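Local coordinates for ofchtiv-allosamidin (Ostrinia furnacalis, PDB 6JMB), which probably hydrolyses chitin as a group IV insect chitinase of glycosyl hydrolase family 18, and binds the inhibitor allosamidin in its sugar-binding cleft, at residues G282-Y286 / N287-Y291; T12-T15 / Y16-G19. All blocks are in the same frame, centred on the assembly; numbering follows the deposited sequence.

In the fold
Both contacts reach the groove that holds allosamidin, from different parts of the fold. Contact 2 comes first in the chain, in the loop that follows barrel strand 5-11. Contact 1 lies far later, between strands 243-256 and 341-345, where family 18 chitinases commonly carry an insertion. Their centres are about 15 Å apart. They touch where Tyr283 OH lies 3.9 Å from Arg17 NH2, a packing contact. Each sends one aromatic ring to a pair of joined sugars: Tyr283 lies against the acetamido methyl of the chain B NAA, Trp13 lays a face on the chain C NAA, and each ring also reaches the other sugar. The side chain of Trp13 is about 5 Å from bound allosamizoline.

Contact 1 (G282-Y286 / N287-Y291). With NAA (2-acetamido-2-deoxy-beta-D-allopyranose), chain B.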
loop_
_atom_site.group_PDB
_atom_site.type_symbol
_atom_site.label_atom_id
_atom_site.label_comp_id
_atom_site.label_asym_id
_atom_site.label_seq_id
_atom_site.Cartn_x
_atom_site.Cartn_y
_atom_site.Cartn_z
ATOM N N GLY A 282 6.360 -14.831 6.825
ATOM C CA GLY A 282 5.402 -14.619 5.759
ATOM C C GLY A 282 5.616 -13.366 4.939
ATOM O O GLY A 282 5.004 -13.240 3.876
ATOM N N TYR A 283 6.449 -12.432 5.382
ATOM C CA TYR A 283 6.770 -11.299 4.527
ATOM C C TYR A 283 8.194 -10.849 4.805
ATOM O O TYR A 283 8.794 -11.203 5.825
ATOM C CB TYR A 283 5.727 -10.162 4.602
ATOM C CG TYR A 283 5.990 -9.086 5.635
ATOM C CD1 TYR A 283 5.528 -9.222 6.938
ATOM C CD2 TYR A 283 6.658 -7.914 5.298
ATOM C CE1 TYR A 283 5.747 -8.232 7.883
ATOM C CE2 TYR A 283 6.886 -6.919 6.244
ATOM C CZ TYR A 283 6.428 -7.089 7.529
ATOM O OH TYR A 283 6.647 -6.106 8.470
ATOM N N VAL A 284 8.745 -10.101 3.854
ATOM C CA VAL A 284 10.124 -9.634 3.944
ATOM C C VAL A 284 10.229 -8.333 3.162
ATOM O O VAL A 284 9.637 -8.195 2.089
ATOM C CB VAL A 284 11.100 -10.722 3.441
ATOM C CG1 VAL A 284 10.872 -11.037 1.967
ATOM C CG2 VAL A 284 12.537 -10.323 3.709
ATOM N N GLY A 285 10.943 -7.358 3.715
ATOM C CA GLY A 285 11.154 -6.121 2.986
ATOM C C GLY A 285 12.111 -6.324 1.826
ATOM O O GLY A 285 12.958 -7.217 1.840
ATOM N N TYR A 286 11.963 -5.495 0.786
ATOM C CA TYR A 286 12.922 -5.562 -0.313
ATOM C C TYR A 286 14.347 -5.348 0.186
ATOM O O TYR A 286 15.272 -6.041 -0.257
ATOM C CB TYR A 286 12.583 -4.566 -1.431
ATOM C CG TYR A 286 13.633 -4.582 -2.517
ATOM C CD1 TYR A 286 13.667 -5.606 -3.455
ATOM C CD2 TYR A 286 14.628 -3.607 -2.569
ATOM C CE1 TYR A 286 14.648 -5.643 -4.439
ATOM C CE2 TYR A 286 15.615 -3.641 -3.542
ATOM C CZ TYR A 286 15.613 -4.657 -4.474
ATOM O OH TYR A 286 16.591 -4.704 -5.451
ATOM N N ASN A 287 14.547 -4.386 1.096
ATOM C CA ASN A 287 15.878 -4.157 1.656
ATOM C C ASN A 287 16.438 -5.435 2.259
ATOM O O ASN A 287 17.609 -5.776 2.045
ATOM C CB ASN A 287 15.851 -3.025 2.694
ATOM C CG ASN A 287 14.973 -3.331 3.905
ATOM O OD1 ASN A 287 13.871 -3.873 3.783
ATOM N ND2 ASN A 287 15.458 -2.954 5.090
ATOM N N GLU A 288 15.600 -6.177 2.978
ATOM C CA GLU A 288 16.052 -7.404 3.619
ATOM C C GLU A 288 16.305 -8.494 2.596
ATOM O O GLU A 288 17.305 -9.213 2.683
ATOM C CB GLU A 288 15.004 -7.860 4.630
ATOM C CG GLU A 288 14.802 -6.888 5.775
ATOM C CD GLU A 288 13.632 -7.253 6.650
ATOM O OE1 GLU A 288 12.521 -7.476 6.117
ATOM O OE2 GLU A 288 13.820 -7.320 7.884
ATOM N N PHE A 289 15.421 -8.632 1.609
ATOM C CA PHE A 289 15.547 -9.774 0.714
ATOM C C PHE A 289 16.616 -9.569 -0.349
ATOM O O PHE A 289 17.314 -10.524 -0.714
ATOM C CB PHE A 289 14.212 -10.169 0.086
ATOM C CG PHE A 289 14.230 -11.567 -0.457
ATOM C CD1 PHE A 289 14.515 -12.627 0.392
ATOM C CD2 PHE A 289 14.021 -11.820 -1.803
ATOM C CE1 PHE A 289 14.574 -13.927 -0.084
ATOM C CE2 PHE A 289 14.067 -13.126 -2.296
ATOM C CZ PHE A 289 14.346 -14.180 -1.427
ATOM N N CYS A 290 16.772 -8.346 -0.861
ATOM C CA CYS A 290 17.865 -8.117 -1.796
ATOM C C CYS A 290 19.206 -8.403 -1.137
ATOM O O CYS A 290 20.113 -8.956 -1.770
ATOM C CB CYS A 290 17.795 -6.706 -2.396
ATOM S SG CYS A 290 18.286 -5.286 -1.361
ATOM N N TYR A 291 19.336 -8.073 0.147
ATOM C CA TYR A 291 20.575 -8.364 0.853
ATOM C C TYR A 291 20.769 -9.865 1.020
ATOM O O TYR A 291 21.870 -10.384 0.791
ATOM C CB TYR A 291 20.575 -7.660 2.206
ATOM C CG TYR A 291 21.877 -7.805 2.947
ATOM C CD1 TYR A 291 22.990 -7.058 2.586
ATOM C CD2 TYR A 291 21.995 -8.698 4.001
ATOM C CE1 TYR A 291 24.189 -7.197 3.267
ATOM C CE2 TYR A 291 23.184 -8.845 4.684
ATOM C CZ TYR A 291 24.274 -8.093 4.313
ATOM O OH TYR A 291 25.459 -8.238 4.996
HETATM C C1 NAA B . 0.521 -3.718 7.178
HETATM C C2 NAA B . 1.889 -4.202 7.633
HETATM C C3 NAA B . 1.876 -4.714 9.023
HETATM C C4 NAA B . 1.333 -3.669 9.978
HETATM C C5 NAA B . -0.047 -3.229 9.510
HETATM C C6 NAA B . -0.642 -2.148 10.362
HETATM C C7 NAA B . 3.382 -5.030 5.724
HETATM C C8 NAA B . 3.701 -6.119 4.694
HETATM N N2 NAA B . 2.241 -5.274 6.641
HETATM O O3 NAA B . 1.047 -5.916 9.046
HETATM O O4 NAA B . 1.195 -4.170 11.324
HETATM O O5 NAA B . 0.066 -2.692 8.155
HETATM O O6 NAA B . -1.941 -1.892 9.875
HETATM O O7 NAA B . 4.013 -4.046 5.805
#
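The start of helix 286-295 is capped here by Gly285 and Glu288, and the strand that leads into it, 283-285, gives Tyr283 to the glycan pocket. Gly285 is the N-cap residue. Its N donates to Glu288 OE1 at 2.9 Å, with an N-H...O angle of 163°. The oxygen uses its anti lone pair. This is one half of a capping box, in which the third helical residue reaches back to the N-cap N-H. Glu288 can do so because CG sits beside its own backbone N (chi1 -64°) and the chain then runs on extended. Helical bonds follow at once, with Phe289 N 2.8 Å from Gly285 O and Cys290 N 2.8 Å from Tyr286 O.

Val284 straddles the helix start with its two methyls. CG2 lies 3.6 Å from Glu288 CB, and CG1 lies 3.9 Å from Phe289 CB. Phe289 carries its ring onward to edge-to-face contacts with Trp299 and Phe321. One turn along, Cys290 packs on Tyr286. Cys290 CB stands over the face of the Tyr286 ring, 3.9 Å from its centroid, in a CH-pi contact. Cys290 SG approaches the Tyr286 ring obliquely, 4.3 Å from its centroid, and is joined to Cys356 by a disulfide.

Tyr283 turns to the pocket. The acetamido methyl C8 of the chain B sugar lies over one ring face, 3.5 Å from Tyr283 CD2, toward the rim.

The buried Glu288 carboxylate has further partners, OE1 with Thr278 OG1 and OE2 with Tyr277 N. With Gly285 N that makes three hydrogen-bond partners on its two oxygens, which should hold the carboxylate in one rotation and tie the helix start to the loop at 277-278. Its position at the helix N-terminus would probably help to stabilise a negative charge there.

Contact 2 (T12-T15 / Y16-G19); sequences TWAT and YRTG. With NAA (2-acetamido-2-deoxy-beta-D-allopyranose), chain C.
A short 3-10 turn in the loop after strand 5-11 brings Trp13 of the glycan pocket alongside Arg17. Two backbone bonds close the turn. Tyr16 N donates to Trp13 O at 3.1 Å, and Arg17 N donates to Ala14 O at 3.2 Å.

Trp13 presents one face of its indole to the NAA of chain C, with the acetamido nitrogen N2 over the centre of the ring system. Sugar O3 comes within 3.4 Å of Trp13 CD1. At the benzene side, the sugar methyl C8 lies 3.7 Å from Trp13 CE3. The ring is held there with CG between the backbone N and the carbonyl carbon (chi1 51°).

Trp13 and Arg17 run side by side and point the same way, but their ring and guanidinium planes are 77° apart. A water joins their edges, lying in the plane of each group. It accepts from Trp13 NE1 at 3.0 Å and, more weakly, from Arg17 NH2 at 3.3 Å. The guanidinium is backed on one face by Ala14 CB, 3.7 Å from Arg17 NH1. Replacing Trp13 by an alanine would probably strip the chain C sugar of its flat support and leave the water without its indole donor.

Next along the chain, Thr15 CG2 sits over the centre of the Tyr16 ring, 3.9 Å from its centroid, as a CH-pi contact. The hydroxyls of both residues are tied further out, Thr15 OG1 to Asp24 and Tyr16 OH to Asp53.

An aromatic platform under an N-acetyl sugar, carried on a loop after a barrel strand, is characteristic of the substrate cleft of family 18 chitinases.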
loop_
_atom_site.group_PDB
_atom_site.type_symbol
_atom_site.label_atom_id
_atom_site.label_comp_id
_atom_site.label_asym_id
_atom_site.label_seq_id
_atom_site.Cartn_x
_atom_site.Cartn_y
_atom_site.Cartn_z
ATOM N N THR A 12 5.307 4.088 10.185
ATOM C CA THR A 12 6.098 4.869 11.133
ATOM C C THR A 12 6.697 4.028 12.255
ATOM O O THR A 12 7.659 4.475 12.894
ATOM C CB THR A 12 5.263 6.027 11.694
ATOM O OG1 THR A 12 4.075 5.510 12.303
ATOM C CG2 THR A 12 4.879 7.001 10.576
ATOM N N TRP A 13 6.168 2.826 12.503
ATOM C CA TRP A 13 6.735 1.935 13.507
ATOM C C TRP A 13 8.111 1.413 13.111
ATOM O O TRP A 13 8.778 0.774 13.936
ATOM C CB TRP A 13 5.772 0.767 13.774
ATOM C CG TRP A 13 5.335 0.074 12.522
ATOM C CD1 TRP A 13 5.929 -1.002 11.939
ATOM C CD2 TRP A 13 4.219 0.420 11.688
ATOM N NE1 TRP A 13 5.252 -1.355 10.795
ATOM C CE2 TRP A 13 4.202 -0.492 10.618
ATOM C CE3 TRP A 13 3.234 1.414 11.746
ATOM C CZ2 TRP A 13 3.239 -0.444 9.611
ATOM C CZ3 TRP A 13 2.278 1.462 10.742
ATOM C CH2 TRP A 13 2.290 0.538 9.690
ATOM N N ALA A 14 8.565 1.673 11.881
ATOM C CA ALA A 14 9.903 1.246 11.479
ATOM C C ALA A 14 11.003 1.949 12.258
ATOM O O ALA A 14 12.162 1.513 12.205
ATOM C CB ALA A 14 10.091 1.471 9.976
ATOM N N THR A 15 10.675 3.018 12.978
ATOM C CA THR A 15 11.665 3.674 13.818
ATOM C C THR A 15 12.163 2.764 14.932
ATOM O O THR A 15 13.262 2.989 15.453
ATOM C CB THR A 15 11.091 4.975 14.389
ATOM O OG1 THR A 15 12.126 5.685 15.083
ATOM C CG2 THR A 15 9.947 4.686 15.358
ATOM N N TYR A 16 11.398 1.737 15.296
ATOM C CA TYR A 16 11.784 0.827 16.367
ATOM C C TYR A 16 12.660 -0.324 15.891
ATOM O O TYR A 16 13.168 -1.082 16.728
ATOM C CB TYR A 16 10.544 0.265 17.069
ATOM C CG TYR A 16 9.691 1.328 17.701
ATOM C CD1 TYR A 16 10.173 2.096 18.753
ATOM C CD2 TYR A 16 8.410 1.587 17.232
ATOM C CE1 TYR A 16 9.398 3.077 19.331
ATOM C CE2 TYR A 16 7.627 2.569 17.803
ATOM C CZ TYR A 16 8.127 3.315 18.846
ATOM O OH TYR A 16 7.355 4.291 19.425
ATOM N N ARG A 17 12.844 -0.485 14.585
ATOM C CA ARG A 17 13.801 -1.465 14.110
ATOM C C ARG A 17 15.213 -1.022 14.485
ATOM O O ARG A 17 15.484 0.155 14.715
ATOM C CB ARG A 17 13.642 -1.665 12.600
ATOM C CG ARG A 17 12.285 -2.267 12.251
ATOM C CD ARG A 17 11.891 -2.156 10.782
ATOM N NE ARG A 17 10.494 -2.560 10.640
ATOM C CZ ARG A 17 9.759 -2.413 9.541
ATOM N NH1 ARG A 17 10.280 -1.875 8.448
ATOM N NH2 ARG A 17 8.495 -2.810 9.544
ATOM N N THR A 18 16.120 -1.984 14.561
ATOM C CA THR A 18 17.467 -1.680 15.014
ATOM C C THR A 18 18.450 -1.726 13.854
ATOM O O THR A 18 18.169 -2.287 12.787
ATOM C CB THR A 18 17.911 -2.648 16.114
ATOM O OG1 THR A 18 17.973 -3.973 15.580
ATOM C CG2 THR A 18 16.931 -2.612 17.280
ATOM N N GLY A 19 19.603 -1.101 14.084
ATOM C CA GLY A 19 20.711 -1.203 13.149
ATOM C C GLY A 19 20.324 -0.718 11.770
ATOM O O GLY A 19 19.739 0.359 11.605
HETATM C C1 NAA C . 2.406 -4.338 11.922
HETATM C C2 NAA C . 2.297 -3.991 13.400
HETATM C C3 NAA C . 3.537 -4.400 14.148
HETATM C C4 NAA C . 3.897 -5.833 13.951
HETATM C C5 NAA C . 3.975 -6.151 12.454
HETATM C C6 NAA C . 4.105 -7.604 12.178
HETATM C C7 NAA C . 0.813 -1.897 13.711
HETATM C C8 NAA C . 0.688 -0.366 13.796
HETATM N N2 NAA C . 2.159 -2.516 13.493
HETATM O O3 NAA C . 4.629 -3.641 13.586
HETATM O O4 NAA C . 5.207 -6.028 14.503
HETATM O O5 NAA C . 2.724 -5.779 11.753
HETATM O O6 NAA C . 3.537 -7.787 10.867
HETATM O O7 NAA C . -0.168 -2.604 13.825
HETATM O O HOH W 1 5.383 -3.517 8.708
#